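Local coordinates for bifunctional thiamine biosynthesis protein ThiDN (Methanocaldococcus jannaschii DSM 2661, PDB 2PHP) that probably makes thiamine phosphate with this C-terminal ThiN domain, while the N-terminal part of the whole protein probably phosphorylates hydroxymethylpyrimidine and its phosphate, at residues Ser16-Leu21 with Arg165-Val170; Gly34-Glu39 with Val50-Gly55; Met97-Asp102 with Pro158-Leu163. All blocks are in the same frame, centred on the assembly; numbering follows the deposited sequence.

Interaction 1. Residues Ser16-Leu21 with Arg165-Val170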
loop_
_atom_site.group_PDB
_atom_site.type_symbol
_atom_site.label_atom_id
_atom_site.label_comp_id
_atom_site.label_asym_id
_atom_site.label_seq_id
_atom_site.Cartn_x
_atom_site.Cartn_y
_atom_site.Cartn_z
ATOM N N SER B 16 2.184 -10.884 13.016
ATOM C CA SER B 16 1.390 -9.674 12.880
ATOM C C SER B 16 1.692 -8.668 13.989
ATOM O O SER B 16 1.843 -7.471 13.723
ATOM C CB SER B 16 -0.095 -10.021 12.894
ATOM O OG SER B 16 -0.419 -10.857 11.796
ATOM N N TYR B 17 1.785 -9.140 15.229
ATOM C CA TYR B 17 2.072 -8.223 16.323
ATOM C C TYR B 17 3.513 -7.732 16.231
ATOM O O TYR B 17 3.797 -6.580 16.540
ATOM C CB TYR B 17 1.836 -8.887 17.687
ATOM C CG TYR B 17 2.025 -7.916 18.827
ATOM C CD1 TYR B 17 1.201 -6.796 18.958
ATOM C CD2 TYR B 17 3.051 -8.087 19.753
ATOM C CE1 TYR B 17 1.395 -5.868 19.983
ATOM C CE2 TYR B 17 3.254 -7.170 20.779
ATOM C CZ TYR B 17 2.426 -6.065 20.885
ATOM O OH TYR B 17 2.639 -5.147 21.885
ATOM N N ALA B 18 4.421 -8.607 15.808
ATOM C CA ALA B 18 5.820 -8.218 15.667
ATOM C C ALA B 18 5.930 -7.059 14.681
ATOM O O ALA B 18 6.714 -6.134 14.897
ATOM C CB ALA B 18 6.653 -9.397 15.177
ATOM N N ILE B 19 5.136 -7.110 13.609
ATOM C CA ILE B 19 5.148 -6.068 12.582
ATOM C C ILE B 19 4.539 -4.769 13.134
ATOM O O ILE B 19 5.026 -3.665 12.850
ATOM C CB ILE B 19 4.351 -6.509 11.311
ATOM C CG1 ILE B 19 4.991 -7.751 10.686
ATOM C CG2 ILE B 19 4.315 -5.380 10.293
ATOM C CD1 ILE B 19 6.399 -7.528 10.180
ATOM N N TYR B 20 3.474 -4.910 13.918
ATOM C CA TYR B 20 2.812 -3.760 14.521
ATOM C C TYR B 20 3.834 -3.014 15.384
ATOM O O TYR B 20 3.838 -1.780 15.435
ATOM C CB TYR B 20 1.627 -4.230 15.365
ATOM C CG TYR B 20 0.991 -3.162 16.233
ATOM C CD1 TYR B 20 0.035 -2.280 15.718
ATOM C CD2 TYR B 20 1.348 -3.035 17.579
ATOM C CE1 TYR B 20 -0.553 -1.298 16.531
ATOM C CE2 TYR B 20 0.771 -2.064 18.393
ATOM C CZ TYR B 20 -0.176 -1.200 17.868
ATOM O OH TYR B 20 -0.730 -0.244 18.694
ATOM N N LEU B 21 4.710 -3.765 16.052
ATOM C CA LEU B 21 5.742 -3.164 16.898
ATOM C C LEU B 21 6.821 -2.519 16.036
ATOM O O LEU B 21 7.338 -1.443 16.358
ATOM C CB LEU B 21 6.383 -4.221 17.810
ATOM C CG LEU B 21 5.522 -4.800 18.944
ATOM C CD1 LEU B 21 6.292 -5.884 19.696
ATOM C CD2 LEU B 21 5.121 -3.677 19.897
ATOM N N ARG B 165 12.685 -17.331 19.904
ATOM C CA ARG B 165 11.616 -18.317 20.044
ATOM C C ARG B 165 10.422 -18.018 19.146
ATOM O O ARG B 165 9.798 -18.938 18.610
ATOM C CB ARG B 165 11.181 -18.415 21.511
ATOM C CG ARG B 165 12.301 -18.904 22.426
ATOM C CD ARG B 165 11.785 -19.745 23.577
ATOM N NE ARG B 165 12.635 -19.627 24.758
ATOM C CZ ARG B 165 13.113 -18.475 25.227
ATOM N NH1 ARG B 165 12.818 -17.327 24.618
ATOM N NH2 ARG B 165 13.904 -18.468 26.294
ATOM N N ASP B 166 10.097 -16.737 18.996
ATOM C CA ASP B 166 9.008 -16.315 18.120
ATOM C C ASP B 166 9.300 -14.920 17.582
ATOM O O ASP B 166 10.224 -14.243 18.048
ATOM C CB ASP B 166 7.649 -16.344 18.834
ATOM C CG ASP B 166 7.622 -15.506 20.092
ATOM O OD1 ASP B 166 8.037 -14.323 20.051
ATOM O OD2 ASP B 166 7.165 -16.036 21.125
ATOM N N ALA B 167 8.514 -14.501 16.596
ATOM C CA ALA B 167 8.713 -13.207 15.955
ATOM C C ALA B 167 8.740 -12.014 16.910
ATOM O O ALA B 167 9.502 -11.072 16.697
ATOM C CB ALA B 167 7.649 -12.990 14.875
ATOM N N ILE B 168 7.905 -12.049 17.944
ATOM C CA ILE B 168 7.853 -10.950 18.896
ATOM C C ILE B 168 9.154 -10.858 19.678
ATOM O O ILE B 168 9.663 -9.766 19.926
ATOM C CB ILE B 168 6.686 -11.113 19.893
ATOM C CG1 ILE B 168 5.361 -11.220 19.130
ATOM C CG2 ILE B 168 6.648 -9.911 20.840
ATOM C CD1 ILE B 168 4.141 -11.462 20.011
ATOM N N GLU B 169 9.697 -12.010 20.057
ATOM C CA GLU B 169 10.945 -12.039 20.796
ATOM C C GLU B 169 12.066 -11.495 19.914
ATOM O O GLU B 169 12.961 -10.798 20.390
ATOM C CB GLU B 169 11.280 -13.465 21.225
ATOM C CG GLU B 169 12.337 -13.521 22.312
ATOM C CD GLU B 169 12.664 -14.935 22.745
ATOM O OE1 GLU B 169 13.351 -15.649 21.979
ATOM O OE2 GLU B 169 12.227 -15.330 23.850
ATOM N N VAL B 170 12.007 -11.815 18.624
ATOM C CA VAL B 170 13.016 -11.351 17.686
ATOM C C VAL B 170 12.976 -9.826 17.555
ATOM O O VAL B 170 14.016 -9.159 17.586
ATOM C CB VAL B 170 12.814 -11.995 16.301
ATOM C CG1 VAL B 170 13.671 -11.282 15.258
ATOM C CG2 VAL B 170 13.194 -13.462 16.363
#
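A167 and I168, which pack against A18 and Y17, open helix 167-185 just after the N-cap residue D166, whose OD1 accepts a capping bond from E169 N at 2.8 Å. The donor comes nearly in line with the C-O bond of the carboxylate. A167 N is held by E39 OE1 on the neighbouring strand 37-40. D166 and E39 thus each accept a backbone N-H at the start of the helix.

Across the contact, helix 8-22 meets this helix start through two alanine methyls, aliphatic branches and the edge of a tyrosine ring. The methyl of A18 lies 3.7 Å from the methyl of A167, CB to CB, and 3.6 Å from A167 O. With two alanines here, the backbones come close: the CA atoms of A18 and I168 are 4.7 Å apart. The extended outer chain of I168 (chi2 177°) brings its CD1 to the ring edge of Y17, 3.6 Å from CD2. The two side chains cross at about a right angle. CG of L21 lies above one face of the same ring, toward its rim, while L21 CD1 touches I168 CG2 at 4.2 Å.

The contact borders a subunit interface. Y17 packs on Y5, and I168 on K13, of the second subunit.

The helices are thus joined by apolar contact and close fit. The polar bonds named here belong to the start of helix 167-185 and to strand 37-40, not to helix 8-22.

Interaction 2. Residues Gly34-Glu39 with Val50-Gly55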
loop_
_atom_site.group_PDB
_atom_site.type_symbol
_atom_site.label_atom_id
_atom_site.label_comp_id
_atom_site.label_asym_id
_atom_site.label_seq_id
_atom_site.Cartn_x
_atom_site.Cartn_y
_atom_site.Cartn_z
ATOM N N GLY B 34 16.696 -5.429 1.560
ATOM C CA GLY B 34 15.485 -5.367 2.357
ATOM C C GLY B 34 15.465 -6.432 3.437
ATOM O O GLY B 34 16.194 -7.417 3.358
ATOM N N SER B 35 14.622 -6.245 4.445
ATOM C CA SER B 35 14.522 -7.212 5.532
ATOM C C SER B 35 13.214 -7.980 5.471
ATOM O O SER B 35 12.248 -7.541 4.854
ATOM C CB SER B 35 14.567 -6.512 6.893
ATOM O OG SER B 35 15.753 -5.777 7.074
ATOM N N ASN B 36 13.189 -9.134 6.124
ATOM C CA ASN B 36 11.960 -9.910 6.205
ATOM C C ASN B 36 11.968 -10.547 7.585
ATOM O O ASN B 36 13.021 -10.666 8.215
ATOM C CB ASN B 36 11.896 -10.992 5.123
ATOM C CG ASN B 36 10.458 -11.470 4.859
ATOM O OD1 ASN B 36 9.542 -11.216 5.655
ATOM N ND2 ASN B 36 10.261 -12.165 3.744
ATOM N N ILE B 37 10.798 -10.921 8.075
ATOM C CA ILE B 37 10.705 -11.560 9.377
ATOM C C ILE B 37 9.844 -12.806 9.180
ATOM O O ILE B 37 8.801 -12.758 8.513
ATOM C CB ILE B 37 10.098 -10.601 10.438
ATOM C CG1 ILE B 37 10.115 -11.270 11.818
ATOM C CG2 ILE B 37 8.700 -10.189 10.034
ATOM C CD1 ILE B 37 9.875 -10.321 12.965
ATOM N N ALA B 38 10.304 -13.920 9.742
ATOM C CA ALA B 38 9.623 -15.195 9.604
ATOM C C ALA B 38 9.511 -15.971 10.910
ATOM O O ALA B 38 10.314 -15.801 11.837
ATOM C CB ALA B 38 10.344 -16.048 8.571
ATOM N N GLU B 39 8.508 -16.836 10.966
ATOM C CA GLU B 39 8.287 -17.670 12.138
ATOM C C GLU B 39 7.697 -18.983 11.653
ATOM O O GLU B 39 6.860 -19.008 10.740
ATOM C CB GLU B 39 7.332 -16.995 13.119
ATOM C CG GLU B 39 7.262 -17.697 14.481
ATOM C CD GLU B 39 6.316 -17.006 15.457
ATOM O OE1 GLU B 39 6.473 -15.782 15.684
ATOM O OE2 GLU B 39 5.417 -17.685 16.009
ATOM N N VAL B 50 6.702 -22.358 7.333
ATOM C CA VAL B 50 7.244 -21.070 7.776
ATOM C C VAL B 50 6.491 -19.901 7.149
ATOM O O VAL B 50 6.305 -19.869 5.933
ATOM C CB VAL B 50 8.737 -20.932 7.393
ATOM C CG1 VAL B 50 9.306 -19.634 7.961
ATOM C CG2 VAL B 50 9.518 -22.137 7.900
ATOM N N ALA B 51 6.064 -18.941 7.969
ATOM C CA ALA B 51 5.348 -17.768 7.448
ATOM C C ALA B 51 6.201 -16.499 7.492
ATOM O O ALA B 51 7.036 -16.326 8.388
ATOM C CB ALA B 51 4.060 -17.544 8.223
ATOM N N ALA B 52 5.974 -15.615 6.521
ATOM C CA ALA B 52 6.709 -14.352 6.430
ATOM C C ALA B 52 6.080 -13.424 5.388
ATOM O O ALA B 52 5.075 -13.776 4.776
ATOM C CB ALA B 52 8.154 -14.629 6.072
ATOM N N LEU B 53 6.674 -12.248 5.180
ATOM C CA LEU B 53 6.149 -11.291 4.205
ATOM C C LEU B 53 6.345 -11.784 2.787
ATOM O O LEU B 53 7.373 -12.363 2.470
ATOM C CB LEU B 53 6.834 -9.926 4.356
ATOM C CG LEU B 53 6.550 -9.186 5.660
ATOM C CD1 LEU B 53 7.393 -7.934 5.761
ATOM C CD2 LEU B 53 5.081 -8.846 5.727
ATOM N N THR B 54 5.350 -11.554 1.938
ATOM C CA THR B 54 5.428 -11.955 0.538
ATOM C C THR B 54 6.330 -10.933 -0.162
ATOM O O THR B 54 6.899 -11.203 -1.213
ATOM C CB THR B 54 4.021 -11.977 -0.108
ATOM O OG1 THR B 54 3.328 -10.763 0.213
ATOM C CG2 THR B 54 3.214 -13.172 0.409
ATOM N N GLY B 55 6.451 -9.754 0.443
ATOM C CA GLY B 55 7.326 -8.720 -0.086
ATOM C C GLY B 55 8.507 -8.646 0.871
ATOM O O GLY B 55 9.101 -9.673 1.201
#
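Strands 37-39 and 50-53 run antiparallel, with their axes 4.7 Å apart at closest approach and an angle of 161° between their directions. E39 and A51 form a hydrogen-bonded pair: E39 N donates to A51 O at 3.0 Å, and A51 N donates to E39 O at 2.9 Å. Toward the other end the backbones move apart, and the side chain of N36 bridges the gap. Its OD1 accepts from L53 N at 3.1 Å, in the amide plane and on a lone pair. Its ND2 donates to L53 O at 3.2 Å. The amide thus binds both backbone polar atoms of L53, much as a strand neighbour would. CG of N36 stands anti to its own N (chi1 -159°), which turns the amide across to L53. OD1 also takes a bent bond from I37 N at 2.7 Å (130° at the hydrogen).

The two strands form a beta hairpin within the mixed sheet of the ThiN domain. Strand 95-100 lies beyond 37-40, and strand 71-73 beyond 50-53.

On one face, the A38 methyl touches A52 CB at 3.6 Å and V50 CG1 at 3.8 Å. Helix 77-87 covers this group through I79, I83, A80 and L84. On the other face lie A51 and E39, against L15 of helix 8-22. The carboxylate of E39 accepts from A167 N and N14 ND2, and forms a salt bridge with R94.

Interaction 3. Residues Met97-Asp102 with Pro158-Leu163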
loop_
_atom_site.group_PDB
_atom_site.type_symbol
_atom_site.label_atom_id
_atom_site.label_comp_id
_atom_site.label_asym_id
_atom_site.label_seq_id
_atom_site.Cartn_x
_atom_site.Cartn_y
_atom_site.Cartn_z
HETATM N N MSE B 97 14.864 -12.736 11.715
HETATM C CA MSE B 97 14.733 -11.507 10.938
HETATM C C MSE B 97 16.128 -11.059 10.528
HETATM O O MSE B 97 17.033 -11.038 11.363
HETATM C CB MSE B 97 14.085 -10.401 11.770
HETATM C CG MSE B 97 14.090 -9.059 11.064
HETATM SE SE MSE B 97 13.136 -7.705 12.043
HETATM C CE MSE B 97 13.069 -6.306 10.707
ATOM N N ASN B 98 16.314 -10.709 9.259
ATOM C CA ASN B 98 17.624 -10.250 8.816
ATOM C C ASN B 98 17.659 -8.730 8.845
ATOM O O ASN B 98 16.697 -8.082 8.439
ATOM C CB ASN B 98 17.950 -10.765 7.411
ATOM C CG ASN B 98 17.011 -10.219 6.344
ATOM O OD1 ASN B 98 15.809 -10.498 6.353
ATOM N ND2 ASN B 98 17.560 -9.434 5.418
ATOM N N ILE B 99 18.757 -8.168 9.353
ATOM C CA ILE B 99 18.917 -6.718 9.427
ATOM C C ILE B 99 20.288 -6.301 8.904
ATOM O O ILE B 99 21.185 -7.135 8.739
ATOM C CB ILE B 99 18.745 -6.193 10.870
ATOM C CG1 ILE B 99 19.899 -6.671 11.750
ATOM C CG2 ILE B 99 17.417 -6.677 11.443
ATOM C CD1 ILE B 99 19.800 -6.163 13.183
ATOM N N LYS B 100 20.437 -5.013 8.627
ATOM C CA LYS B 100 21.684 -4.499 8.095
ATOM C C LYS B 100 22.880 -4.784 9.007
ATOM O O LYS B 100 22.788 -4.720 10.237
ATOM C CB LYS B 100 21.546 -3.004 7.841
ATOM C CG LYS B 100 22.751 -2.362 7.200
ATOM C CD LYS B 100 22.594 -0.851 7.182
ATOM C CE LYS B 100 23.725 -0.188 6.410
ATOM N NZ LYS B 100 23.577 1.288 6.467
ATOM N N TYR B 101 24.006 -5.109 8.384
ATOM C CA TYR B 101 25.232 -5.420 9.103
ATOM C C TYR B 101 26.104 -4.196 9.360
ATOM O O TYR B 101 26.095 -3.249 8.585
ATOM C CB TYR B 101 26.043 -6.436 8.304
ATOM C CG TYR B 101 27.460 -6.599 8.802
ATOM C CD1 TYR B 101 27.755 -7.452 9.869
ATOM C CD2 TYR B 101 28.513 -5.909 8.200
ATOM C CE1 TYR B 101 29.060 -7.617 10.317
ATOM C CE2 TYR B 101 29.821 -6.066 8.639
ATOM C CZ TYR B 101 30.090 -6.924 9.696
ATOM O OH TYR B 101 31.390 -7.113 10.115
ATOM N N ASP B 102 26.869 -4.239 10.447
ATOM C CA ASP B 102 27.791 -3.160 10.810
ATOM C C ASP B 102 28.804 -3.700 11.823
ATOM O O ASP B 102 28.427 -4.123 12.915
ATOM C CB ASP B 102 27.037 -1.971 11.407
ATOM C CG ASP B 102 27.968 -0.831 11.820
ATOM O OD1 ASP B 102 28.851 -1.046 12.681
ATOM O OD2 ASP B 102 27.815 0.284 11.285
ATOM N N PRO B 158 26.953 -7.949 3.399
ATOM C CA PRO B 158 27.020 -8.559 4.732
ATOM C C PRO B 158 25.647 -8.530 5.419
ATOM O O PRO B 158 24.785 -7.731 5.045
ATOM C CB PRO B 158 28.071 -7.705 5.452
ATOM C CG PRO B 158 28.000 -6.386 4.743
ATOM C CD PRO B 158 27.875 -6.807 3.301
HETATM N N MSE B 159 25.447 -9.388 6.418
HETATM C CA MSE B 159 24.149 -9.452 7.090
HETATM C C MSE B 159 24.184 -9.865 8.556
HETATM O O MSE B 159 25.045 -10.630 8.973
HETATM C CB MSE B 159 23.243 -10.452 6.362
HETATM C CG MSE B 159 21.755 -10.269 6.635
HETATM SE SE MSE B 159 21.131 -8.673 5.709
HETATM C CE MSE B 159 21.664 -9.216 3.925
ATOM N N ILE B 160 23.230 -9.352 9.328
ATOM C CA ILE B 160 23.088 -9.730 10.730
ATOM C C ILE B 160 21.724 -10.406 10.812
ATOM O O ILE B 160 20.713 -9.837 10.401
ATOM C CB ILE B 160 23.070 -8.525 11.694
ATOM C CG1 ILE B 160 24.470 -7.921 11.821
ATOM C CG2 ILE B 160 22.571 -8.982 13.070
ATOM C CD1 ILE B 160 24.499 -6.633 12.614
ATOM N N ARG B 161 21.695 -11.627 11.319
ATOM C CA ARG B 161 20.442 -12.353 11.447
ATOM C C ARG B 161 20.121 -12.545 12.933
ATOM O O ARG B 161 20.919 -13.108 13.681
ATOM C CB ARG B 161 20.557 -13.692 10.707
ATOM C CG ARG B 161 21.014 -13.516 9.258
ATOM C CD ARG B 161 21.361 -14.826 8.571
ATOM N NE ARG B 161 21.826 -14.598 7.200
ATOM C CZ ARG B 161 23.053 -14.197 6.873
ATOM N NH1 ARG B 161 23.971 -13.984 7.816
ATOM N NH2 ARG B 161 23.356 -13.977 5.602
ATOM N N VAL B 162 18.964 -12.037 13.353
ATOM C CA VAL B 162 18.510 -12.132 14.735
ATOM C C VAL B 162 17.515 -13.295 14.860
ATOM O O VAL B 162 16.524 -13.353 14.132
ATOM C CB VAL B 162 17.841 -10.797 15.182
ATOM C CG1 VAL B 162 17.333 -10.905 16.608
ATOM C CG2 VAL B 162 18.849 -9.644 15.065
ATOM N N LEU B 163 17.791 -14.223 15.774
ATOM C CA LEU B 163 16.935 -15.393 15.977
ATOM C C LEU B 163 16.259 -15.357 17.346
ATOM O O LEU B 163 16.689 -14.628 18.240
ATOM C CB LEU B 163 17.759 -16.686 15.853
ATOM C CG LEU B 163 18.518 -16.963 14.545
ATOM C CD1 LEU B 163 19.735 -16.061 14.450
ATOM C CD2 LEU B 163 18.970 -18.416 14.499
HETATM O O HOH W 1 23.888 -5.271 5.407
#
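P158 lies against Y101 where two neighbouring antiparallel strands, 95-100 and 159-164, begin to part in the mixed sheet of the ThiN domain. Its CB is 3.3 Å from Y101 CD2, with the two side chains roughly perpendicular. P158 O takes a hydrogen bond from a water at 2.6 Å, and this water accepts from Y101 N, bridging the two segments beyond the I99-I160 pair. M159, modelled as selenomethionine, bends at chi2 and chi3, which folds its selenium back to 3.4 Å from I99 O. The selenium also touches ND2 of N98, whose amide is tied to G34 O and N36 N, just before strand 37-40. I160 pairs with I99 through two backbone bonds; I99 N to I160 O is 2.8 Å and nearly straight (176°). The CG1 of I160 meets the ring edge of Y101 at CD1, 3.8 Å away. R161 faces N98 in a non-hydrogen-bonded pair, and its guanidinium forms a salt bridge with D150. V162 pairs with M97, V162 N reaching M97 O at 2.9 Å. I99 holds CG1 between its N and its carbonyl carbon (chi1 68°), and its CD1 ends 4.1 Å from V162 CG2.

In the fold
Helix 8-22 comes first in the chain and meets the start of helix 167-185 only near the end of the domain, so interaction 1 closes a loop that holds both other contacts. Interaction 2 closes a short hairpin loop soon after helix 8-22. Interaction 3 follows it in series, closing a longer loop between strands 95-100 and 159-164. None of the loops cross. Interactions 2 and 3 share one sheet: strands 37-40 and 95-100 are neighbours, and S35 of the one contact meets N98 of the other. Interaction 1 lies against this sheet. It touches interaction 2 where I19 packs on I37, and interaction 3 where V170 packs on M97.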